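Local coordinates for extracellular solute-binding protein family 1 (Kribbella flavida, PDB 5IXP) that probably captures a solute outside the cell, likely a sugar or similar compound, and delivers it to an ABC transporter for uptake, at residues 38-49 with 59-69. Sequence-based numbering, arbitrary orientation.
Sequences VDEHIKNLETNL and EAMEVSWIYKY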
loop_
_atom_site.group_PDB
_atom_site.type_symbol
_atom_site.label_atom_id
_atom_site.label_comp_id
_atom_site.label_asym_id
_atom_site.label_seq_id
_atom_site.Cartn_x
_atom_site.Cartn_y
_atom_site.Cartn_z
ATOM N N VAL A 38 -15.681 3.073 -1.585
ATOM C CA VAL A 38 -14.557 3.091 -2.509
ATOM C C VAL A 38 -14.915 2.371 -3.805
ATOM O O VAL A 38 -14.550 2.815 -4.898
ATOM C CB VAL A 38 -13.315 2.485 -1.838
ATOM C CG1 VAL A 38 -12.177 2.521 -2.788
ATOM C CG2 VAL A 38 -12.969 3.267 -0.582
ATOM N N ASP A 39 -15.648 1.255 -3.709
ATOM C CA ASP A 39 -16.046 0.543 -4.923
ATOM C C ASP A 39 -16.904 1.426 -5.821
ATOM O O ASP A 39 -16.801 1.358 -7.052
ATOM C CB ASP A 39 -16.792 -0.747 -4.581
ATOM C CG ASP A 39 -15.882 -1.820 -3.997
ATOM O OD1 ASP A 39 -14.658 -1.806 -4.267
ATOM O OD2 ASP A 39 -16.400 -2.693 -3.272
ATOM N N GLU A 40 -17.759 2.269 -5.233
ATOM C CA GLU A 40 -18.567 3.112 -6.100
ATOM C C GLU A 40 -17.774 4.270 -6.669
ATOM O O GLU A 40 -18.059 4.711 -7.787
ATOM C CB GLU A 40 -19.802 3.607 -5.373
ATOM C CG GLU A 40 -20.974 2.712 -5.726
ATOM C CD GLU A 40 -21.983 2.691 -4.662
ATOM O OE1 GLU A 40 -21.664 3.235 -3.587
ATOM O OE2 GLU A 40 -23.078 2.141 -4.896
ATOM N N HIS A 41 -16.782 4.766 -5.931
ATOM C CA HIS A 41 -15.869 5.748 -6.506
ATOM C C HIS A 41 -15.190 5.188 -7.754
ATOM O O HIS A 41 -15.126 5.852 -8.797
ATOM C CB HIS A 41 -14.837 6.162 -5.458
ATOM C CG HIS A 41 -13.802 7.107 -5.979
ATOM N ND1 HIS A 41 -13.945 8.480 -5.912
ATOM C CD2 HIS A 41 -12.612 6.879 -6.586
ATOM C CE1 HIS A 41 -12.881 9.054 -6.449
ATOM N NE2 HIS A 41 -12.057 8.105 -6.867
ATOM N N ILE A 42 -14.695 3.950 -7.662
ATOM C CA ILE A 42 -14.080 3.278 -8.810
ATOM C C ILE A 42 -15.078 3.121 -9.949
ATOM O O ILE A 42 -14.765 3.392 -11.115
ATOM C CB ILE A 42 -13.535 1.901 -8.392
ATOM C CG1 ILE A 42 -12.345 2.034 -7.467
ATOM C CG2 ILE A 42 -13.197 1.067 -9.620
ATOM C CD1 ILE A 42 -12.082 0.758 -6.729
ATOM N N LYS A 43 -16.281 2.634 -9.635
ATOM C CA LYS A 43 -17.288 2.434 -10.671
ATOM C C LYS A 43 -17.651 3.746 -11.356
ATOM O O LYS A 43 -17.821 3.786 -12.579
ATOM C CB LYS A 43 -18.536 1.783 -10.077
ATOM C CG LYS A 43 -18.400 0.297 -9.822
ATOM C CD LYS A 43 -19.764 -0.311 -9.558
ATOM C CE LYS A 43 -19.801 -1.014 -8.220
ATOM N NZ LYS A 43 -18.859 -2.171 -8.172
ATOM N N ASN A 44 -17.780 4.830 -10.583
ATOM C CA ASN A 44 -18.037 6.134 -11.188
ATOM C C ASN A 44 -16.911 6.503 -12.132
ATOM O O ASN A 44 -17.145 6.985 -13.244
ATOM C CB ASN A 44 -18.160 7.217 -10.118
ATOM C CG ASN A 44 -19.372 7.040 -9.247
ATOM O OD1 ASN A 44 -20.328 6.366 -9.623
ATOM N ND2 ASN A 44 -19.353 7.676 -8.078
ATOM N N LEU A 45 -15.675 6.322 -11.670
ATOM C CA LEU A 45 -14.489 6.553 -12.483
ATOM C C LEU A 45 -14.597 5.827 -13.816
ATOM O O LEU A 45 -14.506 6.437 -14.889
ATOM C CB LEU A 45 -13.268 6.073 -11.701
ATOM C CG LEU A 45 -11.916 6.750 -11.825
ATOM C CD1 LEU A 45 -12.086 8.254 -11.774
ATOM C CD2 LEU A 45 -11.065 6.261 -10.672
ATOM N N GLU A 46 -14.812 4.512 -13.755
ATOM C CA GLU A 46 -14.891 3.700 -14.963
ATOM C C GLU A 46 -16.037 4.155 -15.850
ATOM O O GLU A 46 -15.872 4.324 -17.065
ATOM C CB GLU A 46 -15.068 2.224 -14.597
ATOM C CG GLU A 46 -13.964 1.657 -13.759
ATOM C CD GLU A 46 -14.167 0.186 -13.460
ATOM O OE1 GLU A 46 -15.252 -0.340 -13.782
ATOM O OE2 GLU A 46 -13.241 -0.444 -12.904
ATOM N N THR A 47 -17.211 4.360 -15.254
ATOM C CA THR A 47 -18.394 4.703 -16.035
ATOM C C THR A 47 -18.259 6.071 -16.683
ATOM O O THR A 47 -18.610 6.249 -17.858
ATOM C CB THR A 47 -19.633 4.663 -15.143
ATOM O OG1 THR A 47 -19.824 3.329 -14.659
ATOM C CG2 THR A 47 -20.860 5.099 -15.924
ATOM N N ASN A 48 -17.752 7.047 -15.930
ATOM C CA ASN A 48 -17.680 8.414 -16.422
ATOM C C ASN A 48 -16.552 8.580 -17.430
ATOM O O ASN A 48 -16.689 9.336 -18.396
ATOM C CB ASN A 48 -17.505 9.371 -15.243
ATOM C CG ASN A 48 -18.711 9.383 -14.336
ATOM O OD1 ASN A 48 -19.785 8.924 -14.725
ATOM N ND2 ASN A 48 -18.546 9.895 -13.123
ATOM N N LEU A 49 -15.433 7.886 -17.215
ATOM C CA LEU A 49 -14.355 7.921 -18.197
ATOM C C LEU A 49 -14.837 7.372 -19.532
ATOM O O LEU A 49 -14.539 7.940 -20.586
ATOM C CB LEU A 49 -13.141 7.134 -17.692
ATOM C CG LEU A 49 -11.817 7.331 -18.444
ATOM C CD1 LEU A 49 -11.331 8.767 -18.355
ATOM C CD2 LEU A 49 -10.743 6.374 -17.936
ATOM N N GLU A 59 -9.678 13.746 -9.890
ATOM C CA GLU A 59 -10.150 12.421 -9.490
ATOM C C GLU A 59 -9.065 11.729 -8.676
ATOM O O GLU A 59 -7.956 11.503 -9.182
ATOM C CB GLU A 59 -10.521 11.563 -10.709
ATOM C CG GLU A 59 -11.805 12.006 -11.437
ATOM C CD GLU A 59 -13.083 11.503 -10.766
ATOM O OE1 GLU A 59 -12.979 10.738 -9.793
ATOM O OE2 GLU A 59 -14.196 11.869 -11.225
ATOM N N ALA A 60 -9.396 11.352 -7.439
ATOM C CA ALA A 60 -8.451 10.600 -6.631
ATOM C C ALA A 60 -8.405 9.148 -7.089
ATOM O O ALA A 60 -9.406 8.574 -7.527
ATOM C CB ALA A 60 -8.806 10.657 -5.145
HETATM N N MSE A 61 -7.224 8.560 -6.966
HETATM C CA MSE A 61 -6.963 7.205 -7.430
HETATM C C MSE A 61 -6.038 6.515 -6.440
HETATM O O MSE A 61 -4.964 7.049 -6.124
HETATM C CB MSE A 61 -6.321 7.248 -8.817
HETATM C CG MSE A 61 -6.685 6.135 -9.727
HETATM SE SE MSE A 61 -6.350 6.687 -11.520
HETATM C CE MSE A 61 -7.998 7.510 -12.080
ATOM N N GLU A 62 -6.436 5.342 -5.951
ATOM C CA GLU A 62 -5.535 4.558 -5.116
ATOM C C GLU A 62 -4.487 3.868 -5.985
ATOM O O GLU A 62 -4.733 3.525 -7.154
ATOM C CB GLU A 62 -6.305 3.520 -4.287
ATOM C CG GLU A 62 -5.699 3.258 -2.906
ATOM C CD GLU A 62 -4.863 1.980 -2.829
ATOM O OE1 GLU A 62 -4.849 1.202 -3.798
ATOM O OE2 GLU A 62 -4.228 1.746 -1.786
ATOM N N VAL A 63 -3.300 3.666 -5.403
ATOM C CA VAL A 63 -2.199 3.132 -6.199
ATOM C C VAL A 63 -2.522 1.743 -6.734
ATOM O O VAL A 63 -2.013 1.348 -7.793
ATOM C CB VAL A 63 -0.884 3.130 -5.393
ATOM C CG1 VAL A 63 -0.962 2.154 -4.208
ATOM C CG2 VAL A 63 0.292 2.818 -6.322
ATOM N N SER A 64 -3.382 0.984 -6.051
ATOM C CA SER A 64 -3.625 -0.364 -6.558
ATOM C C SER A 64 -4.505 -0.383 -7.803
ATOM O O SER A 64 -4.569 -1.422 -8.470
ATOM C CB SER A 64 -4.244 -1.257 -5.483
ATOM O OG SER A 64 -5.556 -0.829 -5.170
ATOM N N TRP A 65 -5.179 0.731 -8.127
ATOM C CA TRP A 65 -6.008 0.840 -9.329
ATOM C C TRP A 65 -5.288 1.469 -10.504
ATOM O O TRP A 65 -5.738 1.305 -11.643
ATOM C CB TRP A 65 -7.248 1.722 -9.109
ATOM C CG TRP A 65 -7.921 1.644 -7.819
ATOM C CD1 TRP A 65 -7.949 0.590 -6.969
ATOM C CD2 TRP A 65 -8.689 2.687 -7.206
ATOM N NE1 TRP A 65 -8.676 0.908 -5.852
ATOM C CE2 TRP A 65 -9.145 2.192 -5.974
ATOM C CE3 TRP A 65 -9.023 3.994 -7.578
ATOM C CZ2 TRP A 65 -9.921 2.951 -5.112
ATOM C CZ3 TRP A 65 -9.791 4.748 -6.729
ATOM C CH2 TRP A 65 -10.241 4.225 -5.504
ATOM N N ILE A 66 -4.235 2.248 -10.247
ATOM C CA ILE A 66 -3.732 3.177 -11.256
ATOM C C ILE A 66 -3.157 2.447 -12.467
ATOM O O ILE A 66 -3.095 3.032 -13.559
ATOM C CB ILE A 66 -2.729 4.161 -10.623
ATOM C CG1 ILE A 66 -2.534 5.377 -11.536
ATOM C CG2 ILE A 66 -1.410 3.477 -10.291
ATOM C CD1 ILE A 66 -1.864 6.563 -10.854
ATOM N N TYR A 67 -2.785 1.168 -12.317
ATOM C CA TYR A 67 -2.314 0.387 -13.460
ATOM C C TYR A 67 -3.338 0.404 -14.589
ATOM O O TYR A 67 -2.975 0.501 -15.765
ATOM C CB TYR A 67 -2.011 -1.060 -13.036
ATOM C CG TYR A 67 -3.249 -1.913 -12.782
ATOM C CD1 TYR A 67 -3.817 -1.990 -11.518
ATOM C CD2 TYR A 67 -3.854 -2.633 -13.811
ATOM C CE1 TYR A 67 -4.951 -2.751 -11.280
ATOM C CE2 TYR A 67 -4.997 -3.394 -13.587
ATOM C CZ TYR A 67 -5.539 -3.449 -12.317
ATOM O OH TYR A 67 -6.670 -4.206 -12.074
ATOM N N LYS A 68 -4.624 0.316 -14.242
ATOM C CA LYS A 68 -5.678 0.274 -15.247
ATOM C C LYS A 68 -5.774 1.593 -16.003
ATOM O O LYS A 68 -6.141 1.611 -17.181
ATOM C CB LYS A 68 -7.008 -0.075 -14.576
ATOM C CG LYS A 68 -8.210 -0.102 -15.505
ATOM C CD LYS A 68 -9.334 -0.964 -14.940
ATOM C CE LYS A 68 -10.645 -0.732 -15.697
ATOM N NZ LYS A 68 -11.798 -1.465 -15.091
ATOM N N TYR A 69 -5.422 2.704 -15.363
ATOM C CA TYR A 69 -5.569 3.993 -16.012
ATOM C C TYR A 69 -4.282 4.490 -16.645
ATOM O O TYR A 69 -4.342 5.337 -17.544
ATOM C CB TYR A 69 -6.148 5.001 -15.012
ATOM C CG TYR A 69 -7.516 4.512 -14.625
ATOM C CD1 TYR A 69 -8.584 4.663 -15.492
ATOM C CD2 TYR A 69 -7.717 3.801 -13.456
ATOM C CE1 TYR A 69 -9.841 4.167 -15.178
ATOM C CE2 TYR A 69 -8.967 3.301 -13.133
ATOM C CZ TYR A 69 -10.021 3.493 -14.001
ATOM O OH TYR A 69 -11.251 2.999 -13.687
HETATM O O HOH W 1 -15.069 8.840 -9.162
HETATM O O HOH W 2 -11.042 0.607 -12.603
HETATM O O HOH W 3 -15.900 9.921 -11.862
#
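A helix packed on the sheet of a periplasmic-binding-protein lobe brings His41 and Leu45 of helix 38-49 against strand 59-62, and Ile42 against Trp65 just after the strand. Imidazole suits a place beside a strand carbonyl because it can present an N-H in its own plane: His41 NE2 donates to Ala60 O over 2.8 Å, with an N-H...O angle of 160°. Its CG stands anti to the backbone N (chi1 176°), which carries the ring out from the helix to the strand. With an alanine at this position, Ala60 O is likely to lose this donor and the rim of Trp65 its neighbour, His41 CD2, which meets CZ3. The broad indole offers a flat apolar surface to a branched chain: in the conformer described, Ile42 CG1 lies 3.4 Å from the centroid of the Trp65 six-membered ring, almost on its normal, a CH-pi contact, while Glu62 CB covers the opposite face. Val38 CG1 comes close to CZ2 at the indole's edge.

Helix 38-51 links strand 28-34 to strand 58-62 in a beta-alpha-beta crossover, with strand 2-8 lying between and parallel to both. Phe9, just beyond strand 2-8, meets the rings of both His41 and Trp65. Leu45, branched and apolar, fits between Met61 and Glu59: in the conformer described, Leu45 CD2 lies 3.6 Å from CE of selenomethionine Met61, and CD1 rests against the Glu59 carboxylate. Water 1 links Glu59 OE1 to His41 O, whereas Glu59 OE2 accepts from Ala56 N. Tyr69 offers its ring edge to apolar Leu49 CD2 and its hydroxyl to water 2, which also binds Glu46 OE2. At this partly exposed margin a long, flexible amine can reach a carboxylate: Lys68, extended, crosses Glu46 at about a right angle, and Lys68 NZ makes a salt bridge to Glu46 OE2 at 2.8 Å, weak as a hydrogen bond.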